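Local coordinates for pyocin-S2 immunity protein (Pseudomonas aeruginosa, PDB 4QKO) that binds the nuclease domain of the bacteriocin pyocin S2 and so probably protects the producing cell from its own toxin, at residues P29-E32 / S33-A37. Residues are numbered along the deposited sequence; the frame is centred on the assembly and turned at random.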
loop_
_atom_site.group_PDB
_atom_site.type_symbol
_atom_site.label_atom_id
_atom_site.label_comp_id
_atom_site.label_asym_id
_atom_site.label_seq_id
_atom_site.Cartn_x
_atom_site.Cartn_y
_atom_site.Cartn_z
ATOM N N PRO A 29 -11.222 -10.680 3.302
ATOM C CA PRO A 29 -11.991 -10.514 2.095
ATOM C C PRO A 29 -12.022 -9.045 1.639
ATOM O O PRO A 29 -12.104 -8.799 0.443
ATOM C CB PRO A 29 -13.401 -10.957 2.481
ATOM C CG PRO A 29 -13.387 -11.345 3.875
ATOM C CD PRO A 29 -12.013 -11.145 4.440
ATOM N N THR A 30 -11.996 -8.105 2.592
ATOM C CA THR A 30 -12.010 -6.667 2.298
ATOM C C THR A 30 -10.662 -5.968 2.565
ATOM O O THR A 30 -9.878 -6.405 3.453
ATOM C CB THR A 30 -13.011 -5.964 3.201
ATOM O OG1 THR A 30 -12.634 -6.118 4.550
ATOM C CG2 THR A 30 -14.465 -6.512 2.993
ATOM N N GLU A 31 -10.440 -4.862 1.849
ATOM C CA GLU A 31 -9.258 -4.047 2.022
ATOM C C GLU A 31 -9.171 -3.559 3.467
ATOM O O GLU A 31 -8.072 -3.531 4.076
ATOM C CB GLU A 31 -9.208 -2.863 1.021
ATOM C CG GLU A 31 -7.903 -2.098 1.077
ATOM C CD GLU A 31 -7.768 -0.996 0.031
ATOM O OE1 GLU A 31 -8.701 -0.778 -0.770
ATOM O OE2 GLU A 31 -6.732 -0.306 0.018
ATOM N N GLU A 32 -10.327 -3.240 4.027
ATOM C CA GLU A 32 -10.421 -2.784 5.434
ATOM C C GLU A 32 -10.004 -3.865 6.426
ATOM O O GLU A 32 -9.372 -3.557 7.450
ATOM C CB GLU A 32 -11.844 -2.292 5.748
ATOM C CG GLU A 32 -12.278 -1.046 4.949
ATOM C CD GLU A 32 -12.681 -1.272 3.446
ATOM O OE1 GLU A 32 -12.855 -2.423 2.935
ATOM O OE2 GLU A 32 -12.815 -0.252 2.735
ATOM N N SER A 33 -10.340 -5.135 6.121
ATOM C CA SER A 33 -9.922 -6.252 6.949
ATOM C C SER A 33 -8.406 -6.460 6.871
ATOM O O SER A 33 -7.752 -6.815 7.879
ATOM C CB SER A 33 -10.587 -7.586 6.588
ATOM O OG SER A 33 -10.186 -8.086 5.320
ATOM N N HIS A 34 -7.838 -6.279 5.677
ATOM C CA HIS A 34 -6.391 -6.409 5.539
ATOM C C HIS A 34 -5.657 -5.313 6.306
ATOM O O HIS A 34 -4.606 -5.564 6.918
ATOM C CB HIS A 34 -5.998 -6.336 4.049
ATOM C CG HIS A 34 -4.628 -6.803 3.769
ATOM N ND1 HIS A 34 -3.556 -5.933 3.745
ATOM C CD2 HIS A 34 -4.133 -8.030 3.492
ATOM C CE1 HIS A 34 -2.461 -6.614 3.466
ATOM N NE2 HIS A 34 -2.780 -7.892 3.298
ATOM N N ILE A 35 -6.158 -4.098 6.235
ATOM C CA ILE A 35 -5.517 -3.000 6.933
ATOM C C ILE A 35 -5.471 -3.288 8.416
ATOM O O ILE A 35 -4.437 -3.049 9.086
ATOM C CB ILE A 35 -6.187 -1.633 6.648
ATOM C CG1 ILE A 35 -5.907 -1.168 5.218
ATOM C CG2 ILE A 35 -5.666 -0.569 7.623
ATOM C CD1 ILE A 35 -6.775 -0.041 4.682
ATOM N N GLN A 36 -6.582 -3.815 8.941
ATOM C CA GLN A 36 -6.637 -4.200 10.348
ATOM C C GLN A 36 -5.637 -5.242 10.740
ATOM O O GLN A 36 -4.999 -5.134 11.789
ATOM C CB GLN A 36 -8.048 -4.674 10.728
ATOM C CG GLN A 36 -8.938 -3.479 10.912
ATOM C CD GLN A 36 -8.333 -2.518 11.942
ATOM O OE1 GLN A 36 -8.021 -2.935 13.084
ATOM N NE2 GLN A 36 -8.116 -1.227 11.532
ATOM N N ALA A 37 -5.445 -6.225 9.883
ATOM C CA ALA A 37 -4.456 -7.263 10.157
ATOM C C ALA A 37 -3.013 -6.689 10.135
ATOM O O ALA A 37 -2.206 -7.041 10.960
ATOM C CB ALA A 37 -4.588 -8.325 9.127
#
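Thr30 and Ser33 meet because each turns its hydroxyl back over its own main chain. Thr30 OG1 lies between the backbone N and the carbonyl carbon (chi1 62°), and Ser33 OG takes the same position (chi1 68°). From there Ser33 N donates to Thr30 OG1 at 2.9 Å, a somewhat bent bond. Ser33 OG reaches back and donates to Thr30 O at a short 2.5 Å. It arrives in the carbonyl plane, on a lone pair. The same oxygen also takes the N-H of His34, again in the carbonyl plane, with Thr30 O to His34 N at 3.0 Å. Two donors therefore grip this one carbonyl. The ring of Pro29 brings its CD to 3.7 Å from Ser33 OG.

The motif is a helix N-cap. Thr30 is the cap residue of helix 31-45, and its hydroxyl serves an N-H of the first turn, which has no earlier helical carbonyl to pair with. Regular helix bonding follows: Ile35 N donates to Glu31 O at 2.9 Å, and Gln36 N donates to Glu32 O at 3.2 Å. Ile35 CG1 packs 3.4 Å from Glu31 O. Further out, Ile35 CD1 comes within 4.3 Å of Glu31 CG, alongside the extended glutamate chain.

The start of the helix also forms part of the toxin interface. Glu31 OE2 makes salt bridges to Lys97 and Arg53 of the Pyocin-S2 chain, which would be expected to keep the carboxylate ionised. His34 is buried, with its ring held from both nitrogens: ND1 bonds to Tyr85 OH of the Pyocin-S2 chain, and NE2 bonds to Ile20 O of its own chain. Ile35 packs on that same tyrosine of the toxin.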